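Local coordinates for protein histidine acid phosphatase (Bifidobacterium longum subsp. infantis, PDB 6RXG) that probably removes phosphate groups from inositol hexakisphosphate (phytate) and 2,3-bisphosphoglycerate, as a zinc-binding histidine acid phosphatase of the MINPP1 subfamily, at residues A[12-17]-A[315-320]; A[85-90]-A[331-336]; A[225-230]-A[425-430]; A[267-272]-A[301-306]. The protein carries 1 engineered substitution. All coordinates share one frame; numbering follows the deposited sequence.

Interaction 1 (A[12-17]-A[315-320]); sequences RYYSSK and LYIIAA
Tyr-14 sets its ring over Ala-320, whose CB lies 3.8 Å from the Tyr-14 ring centroid and 24° off its normal, a CH-pi contact. The opposite face of the same ring takes CB of Arg-12, so the phenol is sandwiched between its own chain and helix 305-321. Beside it, CE1 of Tyr-14 comes to 3.8 Å from CZ of Tyr-316, the two rings inclined at 43°. With CG anti to the backbone N (chi1 158°), the Tyr-316 ring leans out from the helix towards the arm, and its OH donates a very short 2.5 Å hydrogen bond to Arg-12 O, which sits in the ring plane. Ile-317 fills the middle: CG2 reaches CA of Tyr-14 at 3.8 Å, while CG1 lies 3.8 Å from CB of Lys-17. CG of Lys-17 lies 3.7 Å from CD1 of Ile-318, and the bend at chi2 lays CD against CD1 of Ile-317. An alanine in place of Tyr-14 is likely to uncover Ala-320 and one side of Tyr-316, opening a gap between arm and helix. This close-packed centre gives way to a looser margin: the extended Arg-12 chain runs off past the helix on the exposed side, and the Tyr-13 ring turns away to Ala-346 and Arg-347, close to a bound phosphate ion. Ser-16 O accepts a hydrogen bond from Arg-48. The contact thus pins an N-terminal arm on the helical part of the fold, next to the arginine of the RHG signature of histidine acid phosphatases.

Interaction 2 (A[85-90]-A[331-336]); sequences FVKNLS and TFAFDQ
The Phe-334 ring carries CB of Asn-88 over one face, 4.0 Å from the ring centroid and 25° off its normal, and its CZ also lies 3.4 Å from Asn-88 O. CD2 of Leu-89 comes to 4.2 Å from that same CZ, and the Phe-334 side chain also packs on Leu-312 and Leu-315 of helix 305-321. The second flat group is the Asn-88 amide: OD1 accepts the N-H of Ala-333 at 2.8 Å, with the donor well above the carbonyl plane (62° out of it). With CG beside the backbone N, this amide stands off the helix and reaches the loop backbone. Helix 79-99 is tied here to the loop joining helices 305-321 and 342-361; His-330, just before the segment, and Glu-98, near the end of the helix, bind one zinc ion. ND2 of Asn-88 and NE2 of Gln-336 are 3.2 Å apart, two donors with amide planes 79° apart. ND2 turns to Tyr-337 OH, whereas NE2 gives a 2.8 Å bond to Ala-333 O and another to Glu-84. On the exposed side Lys-87 NZ forms a salt bridge with Glu-84, and a water donates to both Lys-87 O and Thr-331 O.

Interaction 3 (A[225-230]-A[425-430]); sequences DATIAG and ASTTDV
A small surface contact, made by van der Waals touch with no hydrogen bond between the two segments, sets Thr-427 and Ser-426 of the loop between helices 404-414 and 440-443 against the start of helix 226-236. Thr-427 points its CB at the helix, and the methyl does the touching: CG2 lies 3.8 Å from Thr-227 O and 4.0 Å from Ala-226 O. Its CB meets Gly-230 C at 3.9 Å. A beta carbon at Gly-230 would probably run into CG2 of Thr-427. From the helix side, CG2 of Thr-227, anti to the backbone N, approaches Ser-426 O at 4.0 Å. Each partner is shaped by its own polar bonds. Asp-225 N-caps the helix, its OD2 accepting Ile-228 N at 2.8 Å in a nearly straight bond. In the loop Ser-426 OG accepts Thr-428 N at 3.0 Å and Asp-429 N at 2.8 Å, an ST turn and ST motif that fold the chain back just behind Thr-427. One turn further along the helix, Thr-234 OG1 lies within hydrogen-bonding reach of Gly-230 O and Thr-427 O, which must share its one hydroxyl proton; nearby Glu-232 binds a zinc ion. Methyls resting on backbone carbonyls give little directional hold, so the fit at Gly-230 probably matters more than any polar contact between the segments, and Thr-234 adds a polar link.

Interaction 4 (A[267-272]-A[301-306]); sequences KWYNTT and KIKSEY
Lys-301 lies alongside Tyr-269, both side chains pointing the same way from a non-hydrogen-bonded antiparallel pair. Its CB sits 3.3 Å from Trp-268 O, the carbonyl that its CA also approaches in a CA-H...O contact; CG stays near that oxygen, and CD reaches CE2 of Tyr-269 at 3.8 Å. A turn at chi3 (62°) then keeps CE and NZ by the ring, with NZ 3.8 Å from CE2 of Tyr-269, oblique to the ring plane. Cutting Lys-301 back to a serine would probably bare this flank of the Tyr-269 ring and set the phenol freer to turn. The next pair, Trp-268 with Ile-302, is hydrogen-bonded both ways: Trp-268 N to Ile-302 O, and Ile-302 N to Trp-268 O at 2.9 Å. On that face Ile-302 CG2 meets the indole edge at Trp-268 CE3, 3.6 Å away, and the pair packs on helix 59-73, where Thr-69 takes the indole NE1. At the ribbon's end CD of Lys-267 lies 3.4 Å from CG of Lys-303. Lys-267 NZ and Lys-303 NZ stand 4.9 Å apart. This two-stranded ribbon closes the excursion holding the Cys-282 to Cys-295 disulfide and leads into helix 305-321, whose Glu-305 binds zinc. The ribbon is therefore two-sided: an apolar face buried on helices, and a lysine-rich face, probably positive, whose chains pack through their methylenes.

How the interactions relate
Interactions 1 and 2 adjoin, their centres 14 Å apart: Leu-315 of helix 305-321 packs on Leu-89 and Phe-334, and Ala-319 on Phe-332. Interaction 4 lies 21 Å from interaction 1 between centres, at the strand that leads into the start of this helix, while interaction 1 covers the far end. Along the chain, interaction 4 is nested within the spans closed by the other three, whereas interactions 1, 2 and 3 cross one another. Helix 305-321 is thus shared by interactions 1 and 4 and packed on by interaction 2, tying the N-terminal arm and helix 79-99 to it. Interaction 3 lies apart from it on helix 226-236, its centre 36 Å from that of interaction 2.

Interaction 1 (A[12-17]-A[315-320])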
# COMPACT_ATOMS: atom_id res chain seq x y z
N ARG A 12 -12.19 12.87 6.30
CA ARG A 12 -11.05 12.57 7.17
C ARG A 12 -9.70 12.59 6.46
O ARG A 12 -8.69 12.88 7.11
CB ARG A 12 -11.26 11.21 7.83
CG ARG A 12 -12.39 11.23 8.86
CD ARG A 12 -12.55 9.89 9.55
NE ARG A 12 -13.67 9.87 10.49
CZ ARG A 12 -14.12 8.76 11.06
NH1 ARG A 12 -13.55 7.59 10.79
NH2 ARG A 12 -15.15 8.81 11.91
N TYR A 13 -9.63 12.29 5.18
CA TYR A 13 -8.41 12.47 4.36
C TYR A 13 -7.17 11.79 4.95
O TYR A 13 -6.23 12.43 5.45
CB TYR A 13 -8.15 13.96 4.14
CG TYR A 13 -9.35 14.69 3.61
CD1 TYR A 13 -9.74 14.54 2.29
CD2 TYR A 13 -10.10 15.53 4.42
CE1 TYR A 13 -10.84 15.21 1.79
CE2 TYR A 13 -11.20 16.21 3.94
CZ TYR A 13 -11.56 16.04 2.62
OH TYR A 13 -12.66 16.71 2.11
N TYR A 14 -7.19 10.46 4.88
CA TYR A 14 -6.09 9.64 5.37
C TYR A 14 -5.11 9.25 4.28
O TYR A 14 -4.11 8.58 4.58
CB TYR A 14 -6.63 8.37 6.02
CG TYR A 14 -7.45 8.54 7.28
CD1 TYR A 14 -7.04 9.38 8.30
CD2 TYR A 14 -8.61 7.81 7.47
CE1 TYR A 14 -7.78 9.51 9.48
CE2 TYR A 14 -9.36 7.92 8.65
CZ TYR A 14 -8.94 8.78 9.64
OH TYR A 14 -9.68 8.90 10.80
N SER A 15 -5.36 9.64 3.02
CA SER A 15 -4.44 9.29 1.95
C SER A 15 -4.23 7.77 1.96
O SER A 15 -5.17 7.01 2.23
CB SER A 15 -3.12 10.09 2.10
OG SER A 15 -2.17 9.80 1.06
N SER A 16 -3.03 7.30 1.65
CA SER A 16 -2.77 5.86 1.60
C SER A 16 -2.53 5.23 2.98
O SER A 16 -2.16 4.06 3.03
CB SER A 16 -1.61 5.57 0.65
OG SER A 16 -0.47 6.38 0.89
N LYS A 17 -2.77 5.96 4.07
CA LYS A 17 -2.91 5.34 5.39
C LYS A 17 -4.36 5.01 5.70
O LYS A 17 -4.66 4.52 6.79
CB LYS A 17 -2.31 6.24 6.49
CG LYS A 17 -0.84 6.03 6.71
CD LYS A 17 -0.03 6.35 5.47
CE LYS A 17 1.45 6.12 5.73
NZ LYS A 17 2.25 6.58 4.54
N LEU A 315 1.21 12.14 11.54
CA LEU A 315 0.87 11.52 12.82
C LEU A 315 -0.63 11.26 12.93
O LEU A 315 -1.06 10.22 13.44
CB LEU A 315 1.35 12.39 13.99
CG LEU A 315 2.86 12.60 14.11
CD1 LEU A 315 3.22 13.38 15.36
CD2 LEU A 315 3.61 11.26 14.11
N TYR A 316 -1.43 12.21 12.43
CA TYR A 316 -2.88 12.05 12.40
C TYR A 316 -3.29 10.82 11.61
O TYR A 316 -4.13 10.03 12.07
CB TYR A 316 -3.47 13.34 11.82
CG TYR A 316 -4.83 13.27 11.22
CD1 TYR A 316 -5.96 13.13 12.02
CD2 TYR A 316 -5.01 13.40 9.85
CE1 TYR A 316 -7.24 13.09 11.46
CE2 TYR A 316 -6.30 13.37 9.28
CZ TYR A 316 -7.40 13.21 10.09
OH TYR A 316 -8.67 13.18 9.56
N ILE A 317 -2.71 10.61 10.42
CA ILE A 317 -3.18 9.50 9.59
C ILE A 317 -2.67 8.17 10.14
O ILE A 317 -3.38 7.16 10.10
CB ILE A 317 -2.80 9.71 8.10
CG1 ILE A 317 -1.30 9.64 7.84
CG2 ILE A 317 -3.37 11.05 7.59
CD1 ILE A 317 -0.93 9.93 6.37
N ILE A 318 -1.44 8.13 10.66
CA ILE A 318 -0.98 6.90 11.29
C ILE A 318 -1.73 6.65 12.59
O ILE A 318 -1.94 5.49 12.99
CB ILE A 318 0.54 6.96 11.50
CG1 ILE A 318 1.14 5.59 11.25
CG2 ILE A 318 0.87 7.39 12.89
CD1 ILE A 318 1.12 5.18 9.77
N ALA A 319 -2.16 7.71 13.29
CA ALA A 319 -2.94 7.47 14.51
C ALA A 319 -4.20 6.67 14.18
O ALA A 319 -4.63 5.84 14.98
CB ALA A 319 -3.29 8.79 15.22
N ALA A 320 -4.77 6.89 13.00
CA ALA A 320 -5.94 6.11 12.60
C ALA A 320 -5.58 4.64 12.43
O ALA A 320 -6.34 3.76 12.84
CB ALA A 320 -6.54 6.68 11.32

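Interaction 2 (A[85-90]-A[331-336])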
# COMPACT_ATOMS: atom_id res chain seq x y z
N PHE A 85 -0.31 18.91 23.27
CA PHE A 85 0.52 18.58 22.12
C PHE A 85 1.65 17.64 22.51
O PHE A 85 1.91 16.64 21.83
CB PHE A 85 1.06 19.87 21.51
CG PHE A 85 1.78 19.68 20.22
CD1 PHE A 85 1.09 19.30 19.08
CD2 PHE A 85 3.15 19.95 20.12
CE1 PHE A 85 1.75 19.14 17.88
CE2 PHE A 85 3.81 19.80 18.92
CZ PHE A 85 3.11 19.40 17.79
N VAL A 86 2.33 17.95 23.62
CA VAL A 86 3.44 17.12 24.07
C VAL A 86 2.93 15.76 24.53
O VAL A 86 3.56 14.73 24.28
CB VAL A 86 4.24 17.86 25.16
CG1 VAL A 86 5.32 16.97 25.72
CG2 VAL A 86 4.86 19.11 24.57
N LYS A 87 1.77 15.73 25.20
CA LYS A 87 1.14 14.46 25.55
C LYS A 87 0.87 13.61 24.31
O LYS A 87 1.12 12.40 24.30
CB LYS A 87 -0.17 14.70 26.30
CG LYS A 87 -0.94 13.43 26.66
CD LYS A 87 -2.49 13.61 26.57
CE LYS A 87 -2.98 13.54 25.12
NZ LYS A 87 -4.48 13.54 24.98
N ASN A 88 0.34 14.24 23.25
CA ASN A 88 0.02 13.47 22.04
C ASN A 88 1.28 12.92 21.38
O ASN A 88 1.30 11.76 20.95
CB ASN A 88 -0.77 14.35 21.07
CG ASN A 88 -2.22 14.53 21.51
OD1 ASN A 88 -2.82 13.63 22.12
ND2 ASN A 88 -2.79 15.68 21.18
N LEU A 89 2.34 13.73 21.30
CA LEU A 89 3.60 13.26 20.74
C LEU A 89 4.18 12.12 21.57
O LEU A 89 4.60 11.09 21.04
CB LEU A 89 4.61 14.40 20.66
CG LEU A 89 4.29 15.57 19.71
CD1 LEU A 89 5.31 16.67 19.79
CD2 LEU A 89 4.18 15.08 18.27
N SER A 90 4.27 12.33 22.89
CA SER A 90 4.84 11.31 23.78
C SER A 90 4.05 10.02 23.69
O SER A 90 4.63 8.93 23.75
CB SER A 90 4.86 11.82 25.23
OG SER A 90 5.93 12.71 25.42
N THR A 331 -2.53 7.73 25.61
CA THR A 331 -3.24 7.79 24.35
C THR A 331 -2.84 9.04 23.58
O THR A 331 -2.08 9.90 24.06
CB THR A 331 -4.75 7.75 24.60
OG1 THR A 331 -5.10 8.83 25.47
CG2 THR A 331 -5.15 6.41 25.25
N PHE A 332 -3.38 9.16 22.38
CA PHE A 332 -3.10 10.30 21.51
C PHE A 332 -4.39 10.70 20.82
O PHE A 332 -5.24 9.85 20.51
CB PHE A 332 -1.99 9.97 20.49
CG PHE A 332 -1.97 8.52 20.05
CD1 PHE A 332 -1.36 7.55 20.82
CD2 PHE A 332 -2.55 8.14 18.86
CE1 PHE A 332 -1.35 6.23 20.41
CE2 PHE A 332 -2.54 6.83 18.45
CZ PHE A 332 -1.94 5.87 19.23
N ALA A 333 -4.55 12.00 20.58
CA ALA A 333 -5.79 12.55 20.03
C ALA A 333 -5.44 13.59 18.96
O ALA A 333 -5.78 14.78 19.05
CB ALA A 333 -6.65 13.14 21.16
N PHE A 334 -4.74 13.14 17.92
CA PHE A 334 -4.37 14.02 16.82
C PHE A 334 -5.56 14.42 15.97
O PHE A 334 -5.50 15.45 15.29
CB PHE A 334 -3.31 13.37 15.94
CG PHE A 334 -1.96 13.27 16.62
CD1 PHE A 334 -1.14 14.39 16.70
CD2 PHE A 334 -1.55 12.10 17.21
CE1 PHE A 334 0.07 14.34 17.34
CE2 PHE A 334 -0.31 12.03 17.85
CZ PHE A 334 0.50 13.14 17.91
N ASP A 335 -6.65 13.66 16.00
CA ASP A 335 -7.82 14.05 15.22
C ASP A 335 -8.35 15.40 15.66
O ASP A 335 -9.02 16.09 14.87
CB ASP A 335 -8.90 12.98 15.33
CG ASP A 335 -9.12 12.51 16.75
OD1 ASP A 335 -8.30 12.85 17.63
OD2 ASP A 335 -10.09 11.77 16.98
N GLN A 336 -8.04 15.81 16.90
CA GLN A 336 -8.56 17.08 17.40
C GLN A 336 -8.05 18.25 16.59
O GLN A 336 -8.66 19.32 16.64
CB GLN A 336 -8.16 17.23 18.88
CG GLN A 336 -6.74 17.74 19.09
CD GLN A 336 -6.36 17.77 20.56
OE1 GLN A 336 -6.51 18.80 21.23
NE2 GLN A 336 -5.86 16.66 21.08
O HOH W 1 -0.32 10.32 26.02

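Interaction 3 (A[225-230]-A[425-430])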
# COMPACT_ATOMS: atom_id res chain seq x y z
N ASP A 225 15.03 12.17 -12.74
CA ASP A 225 14.06 12.68 -13.68
C ASP A 225 13.66 14.11 -13.33
O ASP A 225 13.24 14.40 -12.20
CB ASP A 225 12.82 11.78 -13.71
CG ASP A 225 11.83 12.23 -14.76
OD1 ASP A 225 11.97 11.81 -15.93
OD2 ASP A 225 10.93 13.01 -14.42
N ALA A 226 13.78 15.00 -14.31
CA ALA A 226 13.57 16.42 -14.04
C ALA A 226 12.10 16.78 -13.97
O ALA A 226 11.73 17.68 -13.22
CB ALA A 226 14.27 17.26 -15.11
N THR A 227 11.23 16.07 -14.70
CA THR A 227 9.80 16.36 -14.63
C THR A 227 9.25 16.03 -13.24
O THR A 227 8.53 16.83 -12.63
CB THR A 227 9.04 15.59 -15.71
OG1 THR A 227 9.63 15.85 -17.00
CG2 THR A 227 7.60 16.01 -15.74
N ILE A 228 9.60 14.85 -12.73
CA ILE A 228 9.15 14.44 -11.40
C ILE A 228 9.67 15.41 -10.35
O ILE A 228 8.92 15.89 -9.49
CB ILE A 228 9.61 12.99 -11.13
CG1 ILE A 228 8.77 11.99 -11.97
CG2 ILE A 228 9.59 12.67 -9.62
CD1 ILE A 228 9.37 10.59 -12.06
N ALA A 229 10.96 15.74 -10.42
CA ALA A 229 11.55 16.62 -9.42
C ALA A 229 10.93 18.01 -9.46
O ALA A 229 10.58 18.59 -8.42
CB ALA A 229 13.07 16.68 -9.63
N GLY A 230 10.77 18.56 -10.67
CA GLY A 230 10.17 19.88 -10.78
C GLY A 230 8.72 19.90 -10.33
O GLY A 230 8.28 20.83 -9.66
N ALA A 425 2.83 16.33 -19.13
CA ALA A 425 4.28 16.35 -19.21
C ALA A 425 4.75 17.77 -18.91
O ALA A 425 5.15 18.51 -19.81
CB ALA A 425 4.76 15.88 -20.59
N SER A 426 4.70 18.14 -17.63
CA SER A 426 4.86 19.53 -17.23
C SER A 426 5.29 19.58 -15.77
O SER A 426 4.82 18.79 -14.96
CB SER A 426 3.56 20.31 -17.38
OG SER A 426 3.69 21.62 -16.85
N THR A 427 6.16 20.53 -15.45
CA THR A 427 6.52 20.77 -14.07
C THR A 427 5.64 21.81 -13.40
O THR A 427 5.79 22.04 -12.19
CB THR A 427 8.00 21.19 -13.95
OG1 THR A 427 8.22 22.42 -14.66
CG2 THR A 427 8.90 20.11 -14.53
N THR A 428 4.74 22.45 -14.13
CA THR A 428 3.84 23.43 -13.55
C THR A 428 2.37 23.05 -13.67
O THR A 428 1.59 23.36 -12.78
CB THR A 428 4.06 24.80 -14.21
OG1 THR A 428 3.88 24.67 -15.62
CG2 THR A 428 5.49 25.29 -13.92
N ASP A 429 1.97 22.39 -14.76
CA ASP A 429 0.61 21.87 -14.88
C ASP A 429 0.62 20.46 -14.29
O ASP A 429 0.63 19.45 -14.98
CB ASP A 429 0.13 21.91 -16.32
CG ASP A 429 -1.33 21.55 -16.47
OD1 ASP A 429 -2.05 21.49 -15.45
OD2 ASP A 429 -1.73 21.32 -17.62
N VAL A 430 0.62 20.42 -12.96
CA VAL A 430 0.89 19.20 -12.22
C VAL A 430 -0.38 18.43 -11.87
O VAL A 430 -1.50 18.94 -11.96
CB VAL A 430 1.67 19.51 -10.94
CG1 VAL A 430 3.03 20.13 -11.27
CG2 VAL A 430 0.87 20.40 -9.99

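Interaction 4 (A[267-272]-A[301-306])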
# COMPACT_ATOMS: atom_id res chain seq x y z
N LYS A 267 15.10 26.06 12.80
CA LYS A 267 15.41 24.87 12.03
C LYS A 267 15.63 23.75 13.03
O LYS A 267 16.27 23.96 14.06
CB LYS A 267 16.68 25.05 11.18
CG LYS A 267 16.63 24.48 9.78
CD LYS A 267 17.16 25.49 8.74
CE LYS A 267 16.42 26.84 8.82
NZ LYS A 267 16.57 27.75 7.64
N TRP A 268 15.10 22.56 12.73
CA TRP A 268 15.29 21.42 13.62
C TRP A 268 15.75 20.22 12.82
O TRP A 268 15.12 19.86 11.82
CB TRP A 268 14.01 21.10 14.38
CG TRP A 268 13.57 22.19 15.30
CD1 TRP A 268 14.02 22.44 16.55
CD2 TRP A 268 12.57 23.19 15.03
NE1 TRP A 268 13.38 23.53 17.09
CE2 TRP A 268 12.49 24.01 16.17
CE3 TRP A 268 11.76 23.47 13.92
CZ2 TRP A 268 11.62 25.09 16.24
CZ3 TRP A 268 10.89 24.54 14.01
CH2 TRP A 268 10.83 25.34 15.16
N TYR A 269 16.83 19.60 13.25
CA TYR A 269 17.27 18.34 12.68
C TYR A 269 16.86 17.20 13.60
O TYR A 269 16.68 17.39 14.81
CB TYR A 269 18.78 18.30 12.46
CG TYR A 269 19.25 19.28 11.42
CD1 TYR A 269 19.44 20.62 11.74
CD2 TYR A 269 19.50 18.87 10.12
CE1 TYR A 269 19.87 21.53 10.80
CE2 TYR A 269 19.93 19.77 9.16
CZ TYR A 269 20.11 21.10 9.51
OH TYR A 269 20.54 22.01 8.57
N ASN A 270 16.74 16.02 13.02
CA ASN A 270 16.36 14.83 13.78
C ASN A 270 17.58 14.34 14.57
O ASN A 270 18.13 13.28 14.31
CB ASN A 270 15.80 13.77 12.84
CG ASN A 270 15.08 12.65 13.58
OD1 ASN A 270 14.89 12.72 14.79
ND2 ASN A 270 14.64 11.63 12.84
N THR A 271 18.00 15.16 15.55
CA THR A 271 19.14 14.86 16.41
C THR A 271 18.73 15.04 17.87
O THR A 271 17.64 15.52 18.18
CB THR A 271 20.35 15.75 16.11
OG1 THR A 271 20.06 17.11 16.47
CG2 THR A 271 20.73 15.68 14.64
N THR A 272 19.64 14.65 18.78
CA THR A 272 19.33 14.67 20.21
C THR A 272 18.89 16.05 20.68
O THR A 272 18.02 16.17 21.56
CB THR A 272 20.53 14.20 21.03
OG1 THR A 272 21.69 14.98 20.68
CG2 THR A 272 20.82 12.73 20.76
N LYS A 301 14.51 16.90 8.81
CA LYS A 301 14.53 18.24 9.35
C LYS A 301 13.17 18.90 9.15
O LYS A 301 12.38 18.50 8.29
CB LYS A 301 15.67 19.01 8.69
CG LYS A 301 15.39 20.26 7.98
CD LYS A 301 16.70 20.73 7.30
CE LYS A 301 17.21 19.73 6.26
NZ LYS A 301 18.47 20.17 5.63
N ILE A 302 12.89 19.87 10.02
CA ILE A 302 11.79 20.83 9.88
C ILE A 302 12.42 22.19 9.63
O ILE A 302 13.12 22.72 10.51
CB ILE A 302 10.87 20.86 11.11
CG1 ILE A 302 10.00 19.61 11.19
CG2 ILE A 302 9.98 22.12 11.11
CD1 ILE A 302 9.21 19.51 12.46
N LYS A 303 12.16 22.75 8.45
CA LYS A 303 12.70 24.02 7.99
C LYS A 303 11.59 25.03 7.77
O LYS A 303 11.88 26.19 7.49
CB LYS A 303 13.44 23.83 6.66
CG LYS A 303 14.95 23.96 6.65
CD LYS A 303 15.49 23.57 5.25
CE LYS A 303 16.84 24.22 4.89
NZ LYS A 303 18.02 23.61 5.54
N SER A 304 10.33 24.61 7.83
CA SER A 304 9.24 25.44 7.34
C SER A 304 7.96 25.01 8.04
O SER A 304 7.89 23.95 8.66
CB SER A 304 9.10 25.28 5.83
OG SER A 304 8.76 23.94 5.53
N GLU A 305 6.93 25.84 7.90
CA GLU A 305 5.61 25.43 8.35
C GLU A 305 5.15 24.22 7.57
O GLU A 305 4.53 23.32 8.14
CB GLU A 305 4.61 26.58 8.20
CG GLU A 305 4.83 27.72 9.16
CD GLU A 305 3.85 28.87 8.94
OE1 GLU A 305 3.73 29.36 7.80
OE2 GLU A 305 3.19 29.27 9.92
N TYR A 306 5.46 24.17 6.26
CA TYR A 306 5.13 23.00 5.43
C TYR A 306 5.69 21.71 6.03
O TYR A 306 4.97 20.71 6.15
CB TYR A 306 5.68 23.21 4.02
CG TYR A 306 5.53 21.99 3.13
CD1 TYR A 306 4.27 21.51 2.79
CD2 TYR A 306 6.64 21.31 2.65
CE1 TYR A 306 4.12 20.40 1.98
CE2 TYR A 306 6.50 20.20 1.84
CZ TYR A 306 5.23 19.75 1.51
OH TYR A 306 5.05 18.66 0.71